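Local atomic coordinates of HI1317 (Haemophilus influenzae, PDB entry 1JOV), a protein that probably interconverts the alpha and beta anomers of D-glucose 6-phosphate. Residues M1-L13 against V16-H28. Sequence-based numbering, arbitrary orientation. Where two conformers were deposited one is given.
Sequences MKTTLLKTLTPEL and VQHNDIPVLHLKH
With CG2 of T3 anti to its carbonyl carbon (chi1 56°) and the H18 ring turned by a chi1 of -66°, the methyl settles over the centre of the imidazole face, a CH-pi contact 3.8 Å from the centroid. The pair belongs to a beta meander, the first three strands of a five-stranded antiparallel sheet at the N-terminal end of this galactose mutarotase-like fold. T4 and Q17 form the hydrogen-bonded pair, Q17 N giving the shorter bond to T4 O at 2.8 Å. V16 CG2 lies over the H25 ring, and H18 NE2 and H25 NE2 share a hydrogen bond of 2.8 Å in which either could be the donor. L6, in a classic bulge with K7 opposite L15, lays CD1 against Q17 CB and P22 CB (3.8 Å). In the type I turn T10–L13, E12 O accepts from K27 N; from L13 the chain runs back as the second strand, antiparallel to 21-28, and L13 and L24 pack against L110 and F112 of strand 107-115 in the eight-stranded sheet. At the type II' turn H18–I21, N19 holds the K2 end of the first strand: OD1 accepts from K2 N at 3.0 Å (174°), N19 N donates to K2 O, and Q17 NE2 reaches N19 O at 2.7 Å.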
loop_
_atom_site.group_PDB
_atom_site.type_symbol
_atom_site.label_atom_id
_atom_site.label_comp_id
_atom_site.label_asym_id
_atom_site.label_seq_id
_atom_site.Cartn_x
_atom_site.Cartn_y
_atom_site.Cartn_z
ATOM N N MET A 1 12.899 13.431 -11.477
ATOM C CA MET A 1 12.294 12.911 -12.738
ATOM C C MET A 1 13.337 12.209 -13.666
ATOM O O MET A 1 13.011 11.837 -14.797
ATOM C CB MET A 1 11.571 14.048 -13.452
ATOM C CG MET A 1 12.425 15.268 -13.702
ATOM S SD MET A 1 11.480 16.497 -14.649
ATOM C CE MET A 1 10.929 15.482 -16.126
ATOM N N LYS A 2 14.518 11.914 -13.120
ATOM C CA LYS A 2 15.618 11.295 -13.866
ATOM C C LYS A 2 15.730 9.859 -13.468
ATOM O O LYS A 2 15.704 9.568 -12.246
ATOM C CB LYS A 2 16.968 11.955 -13.518
ATOM C CG LYS A 2 17.138 13.420 -13.989
ATOM C CD LYS A 2 16.876 14.480 -12.900
ATOM C CE LYS A 2 16.959 15.894 -13.515
ATOM N NZ LYS A 2 17.767 16.854 -12.731
ATOM N N THR A 3 15.881 8.984 -14.441
ATOM C CA THR A 3 16.069 7.586 -14.134
ATOM C C THR A 3 17.342 7.077 -14.812
ATOM O O THR A 3 17.709 7.522 -15.895
ATOM C CB THR A 3 14.875 6.756 -14.654
ATOM O OG1 THR A 3 14.718 6.986 -16.053
ATOM C CG2 THR A 3 13.600 7.142 -13.931
ATOM N N THR A 4 18.008 6.121 -14.163
ATOM C CA THR A 4 19.221 5.421 -14.610
ATOM C C THR A 4 19.139 3.919 -14.339
ATOM O O THR A 4 18.617 3.503 -13.307
ATOM C CB THR A 4 20.366 6.055 -13.853
ATOM O OG1 THR A 4 20.077 7.438 -13.738
ATOM C CG2 THR A 4 21.583 6.178 -14.748
ATOM N N LEU A 5 19.598 3.090 -15.262
ATOM C CA LEU A 5 19.640 1.656 -15.013
ATOM C C LEU A 5 20.769 1.293 -14.079
ATOM O O LEU A 5 21.938 1.583 -14.369
ATOM C CB LEU A 5 19.817 0.874 -16.312
ATOM C CG LEU A 5 19.843 -0.671 -16.162
ATOM C CD1 LEU A 5 18.553 -1.261 -15.637
ATOM C CD2 LEU A 5 20.167 -1.321 -17.500
ATOM N N LEU A 6 20.446 0.606 -12.976
ATOM C CA LEU A 6 21.422 0.209 -12.000
ATOM C C LEU A 6 21.831 -1.208 -12.141
ATOM O O LEU A 6 23.022 -1.516 -11.919
ATOM C CB LEU A 6 20.944 0.455 -10.533
ATOM C CG LEU A 6 20.657 1.876 -9.979
ATOM C CD1 LEU A 6 20.109 1.997 -8.518
ATOM C CD2 LEU A 6 21.915 2.764 -10.067
ATOM N N LYS A 7 20.885 -2.074 -12.491
ATOM C CA LYS A 7 21.204 -3.486 -12.590
ATOM C C LYS A 7 20.083 -4.261 -13.196
ATOM O O LYS A 7 18.925 -3.914 -13.057
ATOM C CB LYS A 7 21.507 -4.073 -11.164
ATOM C CG LYS A 7 22.258 -5.367 -11.171
ATOM C CD LYS A 7 23.738 -4.964 -11.614
ATOM C CE LYS A 7 24.720 -5.579 -10.666
ATOM N NZ LYS A 7 26.046 -4.931 -10.778
ATOM N N THR A 8 20.527 -5.141 -14.122
ATOM C CA THR A 8 19.707 -6.052 -14.897
ATOM C C THR A 8 19.795 -7.340 -14.088
ATOM O O THR A 8 20.767 -8.073 -14.239
ATOM C CB THR A 8 20.182 -6.334 -16.331
ATOM O OG1 THR A 8 20.250 -5.106 -17.060
ATOM C CG2 THR A 8 19.219 -7.289 -17.031
ATOM N N LEU A 9 18.804 -7.631 -13.264
ATOM C CA LEU A 9 18.843 -8.874 -12.507
ATOM C C LEU A 9 18.481 -10.053 -13.422
ATOM O O LEU A 9 19.224 -11.072 -13.465
ATOM C CB LEU A 9 17.961 -8.851 -11.233
ATOM C CG LEU A 9 18.298 -7.837 -10.153
ATOM C CD1 LEU A 9 17.913 -6.409 -10.619
ATOM C CD2 LEU A 9 17.502 -8.231 -8.916
ATOM N N THR A 10 17.350 -9.929 -14.128
ATOM C CA THR A 10 16.972 -10.890 -15.199
ATOM C C THR A 10 16.401 -10.058 -16.328
ATOM O O THR A 10 16.241 -8.847 -16.160
ATOM C CB THR A 10 15.903 -11.930 -14.775
ATOM O OG1 THR A 10 14.601 -11.314 -14.832
ATOM C CG2 THR A 10 16.178 -12.438 -13.357
ATOM N N PRO A 11 16.076 -10.659 -17.476
ATOM C CA PRO A 11 15.454 -9.901 -18.573
ATOM C C PRO A 11 14.147 -9.270 -18.155
ATOM O O PRO A 11 13.808 -8.244 -18.760
ATOM C CB PRO A 11 15.203 -10.970 -19.674
ATOM C CG PRO A 11 16.250 -12.018 -19.389
ATOM C CD PRO A 11 16.326 -12.071 -17.849
ATOM N N GLU A 12 13.477 -9.835 -17.143
ATOM C CA GLU A 12 12.187 -9.334 -16.724
ATOM C C GLU A 12 12.268 -8.436 -15.473
ATOM O O GLU A 12 11.264 -7.815 -15.122
ATOM C CB GLU A 12 11.270 -10.534 -16.507
ATOM C CG GLU A 12 11.051 -11.248 -17.879
ATOM C CD GLU A 12 10.415 -12.587 -17.776
ATOM O OE1 GLU A 12 10.856 -13.341 -16.890
ATOM O OE2 GLU A 12 9.489 -12.870 -18.578
ATOM N N LEU A 13 13.453 -8.266 -14.875
ATOM C CA LEU A 13 13.540 -7.570 -13.561
ATOM C C LEU A 13 14.746 -6.683 -13.548
ATOM O O LEU A 13 15.892 -7.191 -13.559
ATOM C CB LEU A 13 13.701 -8.576 -12.444
ATOM C CG LEU A 13 13.494 -8.097 -11.026
ATOM C CD1 LEU A 13 12.164 -7.446 -10.818
ATOM C CD2 LEU A 13 13.636 -9.350 -10.106
ATOM N N VAL A 16 16.316 0.235 -11.242
ATOM C CA VAL A 16 16.383 1.567 -11.901
ATOM C C VAL A 16 16.284 2.628 -10.848
ATOM O O VAL A 16 15.382 2.627 -9.987
ATOM C CB VAL A 16 15.274 1.679 -12.911
ATOM C CG1 VAL A 16 15.087 3.191 -13.483
ATOM C CG2 VAL A 16 15.215 0.561 -13.957
ATOM N N GLN A 17 17.197 3.584 -10.882
ATOM C CA GLN A 17 17.237 4.661 -9.903
ATOM C C GLN A 17 16.321 5.789 -10.280
ATOM O O GLN A 17 16.498 6.347 -11.363
ATOM C CB GLN A 17 18.662 5.215 -9.882
ATOM C CG GLN A 17 18.726 6.418 -9.007
ATOM C CD GLN A 17 20.062 6.585 -8.278
ATOM O OE1 GLN A 17 20.976 5.766 -8.417
ATOM N NE2 GLN A 17 20.164 7.649 -7.479
ATOM N N HIS A 18 15.319 6.130 -9.477
ATOM C CA HIS A 18 14.420 7.250 -9.756
ATOM C C HIS A 18 14.836 8.373 -8.844
ATOM O O HIS A 18 14.647 8.393 -7.611
ATOM C CB HIS A 18 12.964 6.901 -9.529
ATOM C CG HIS A 18 12.455 5.886 -10.466
ATOM N ND1 HIS A 18 11.317 6.135 -11.214
ATOM C CD2 HIS A 18 12.847 4.631 -10.758
ATOM C CE1 HIS A 18 11.015 5.039 -11.903
ATOM N NE2 HIS A 18 11.947 4.130 -11.675
ATOM N N ASN A 19 15.452 9.401 -9.438
ATOM C CA ASN A 19 16.026 10.478 -8.630
ATOM C C ASN A 19 16.990 9.859 -7.612
ATOM O O ASN A 19 18.010 9.225 -7.982
ATOM C CB ASN A 19 15.007 11.410 -7.987
ATOM C CG ASN A 19 14.302 12.276 -9.006
ATOM O OD1 ASN A 19 14.799 12.429 -10.132
ATOM N ND2 ASN A 19 13.106 12.792 -8.661
ATOM N N ASP A 20 16.665 9.977 -6.355
ATOM C CA ASP A 20 17.500 9.428 -5.252
ATOM C C ASP A 20 17.285 7.946 -4.904
ATOM O O ASP A 20 18.130 7.332 -4.255
ATOM C CB ASP A 20 17.178 10.190 -3.962
ATOM C CG ASP A 20 17.812 11.565 -3.920
ATOM O OD1 ASP A 20 18.648 11.863 -4.796
ATOM O OD2 ASP A 20 17.479 12.339 -3.010
ATOM N N ILE A 21 16.158 7.351 -5.280
ATOM C CA ILE A 21 15.748 6.057 -4.788
ATOM C C ILE A 21 15.756 4.892 -5.810
ATOM O O ILE A 21 15.245 5.041 -6.921
ATOM C CB ILE A 21 14.308 6.228 -4.293
ATOM C CG1 ILE A 21 14.200 7.045 -2.997
ATOM C CG2 ILE A 21 13.662 4.851 -4.114
ATOM C CD1 ILE A 21 12.809 7.552 -2.716
ATOM N N PRO A 22 16.323 3.732 -5.445
ATOM C CA PRO A 22 16.365 2.571 -6.362
ATOM C C PRO A 22 15.001 1.886 -6.385
ATOM O O PRO A 22 14.396 1.738 -5.282
ATOM C CB PRO A 22 17.452 1.693 -5.760
ATOM C CG PRO A 22 17.720 2.272 -4.429
ATOM C CD PRO A 22 16.972 3.463 -4.160
ATOM N N VAL A 23 14.540 1.541 -7.556
ATOM C CA VAL A 23 13.238 0.955 -7.787
ATOM C C VAL A 23 13.355 -0.262 -8.681
ATOM O O VAL A 23 13.900 -0.213 -9.787
ATOM C CB VAL A 23 12.254 1.996 -8.417
ATOM C CG1 VAL A 23 10.886 1.359 -8.697
ATOM C CG2 VAL A 23 12.131 3.199 -7.506
ATOM N N LEU A 24 12.808 -1.399 -8.256
ATOM C CA LEU A 24 12.775 -2.507 -9.142
ATOM C C LEU A 24 11.663 -2.355 -10.126
ATOM O O LEU A 24 10.511 -2.023 -9.734
ATOM C CB LEU A 24 12.509 -3.804 -8.372
ATOM C CG LEU A 24 13.599 -4.318 -7.577
ATOM C CD1 LEU A 24 13.109 -5.422 -6.609
ATOM C CD2 LEU A 24 14.605 -4.919 -8.545
ATOM N N HIS A 25 11.958 -2.672 -11.393
ATOM C CA HIS A 25 10.945 -2.737 -12.429
ATOM C C HIS A 25 10.740 -4.198 -12.893
ATOM O O HIS A 25 11.671 -4.847 -13.353
ATOM C CB HIS A 25 11.371 -1.958 -13.679
ATOM C CG HIS A 25 11.484 -0.441 -13.508
ATOM N ND1 HIS A 25 11.278 0.440 -14.541
ATOM C CD2 HIS A 25 11.775 0.291 -12.410
ATOM C CE1 HIS A 25 11.430 1.681 -14.111
ATOM N NE2 HIS A 25 11.738 1.615 -12.813
ATOM N N LEU A 26 9.522 -4.717 -12.786
ATOM C CA LEU A 26 9.172 -6.037 -13.253
ATOM C C LEU A 26 8.276 -5.924 -14.519
ATOM O O LEU A 26 7.284 -5.151 -14.530
ATOM C CB LEU A 26 8.313 -6.615 -12.169
ATOM C CG LEU A 26 7.847 -8.003 -12.569
ATOM C CD1 LEU A 26 8.988 -9.008 -12.716
ATOM C CD2 LEU A 26 6.765 -8.513 -11.555
ATOM N N LYS A 27 8.643 -6.630 -15.598
ATOM C CA LYS A 27 7.799 -6.729 -16.800
ATOM C C LYS A 27 7.716 -8.185 -17.203
ATOM O O LYS A 27 8.730 -8.778 -17.608
ATOM C CB LYS A 27 8.368 -5.923 -17.954
ATOM C CG LYS A 27 8.177 -4.467 -17.715
ATOM C CD LYS A 27 8.653 -3.627 -18.943
ATOM C CE LYS A 27 8.533 -2.119 -18.674
ATOM N NZ LYS A 27 8.980 -1.735 -17.285
ATOM N N HIS A 28 6.532 -8.747 -17.038
ATOM C CA HIS A 28 6.383 -10.190 -17.140
ATOM C C HIS A 28 5.064 -10.507 -17.738
ATOM O O HIS A 28 4.285 -9.632 -17.938
ATOM C CB HIS A 28 6.422 -10.748 -15.726
ATOM C CG HIS A 28 6.285 -12.253 -15.636
ATOM N ND1 HIS A 28 7.379 -13.066 -15.591
ATOM C CD2 HIS A 28 5.214 -13.043 -15.420
ATOM C CE1 HIS A 28 6.993 -14.324 -15.411
ATOM N NE2 HIS A 28 5.687 -14.333 -15.288
HETATM O O HOH W 1 18.672 8.627 -11.662
#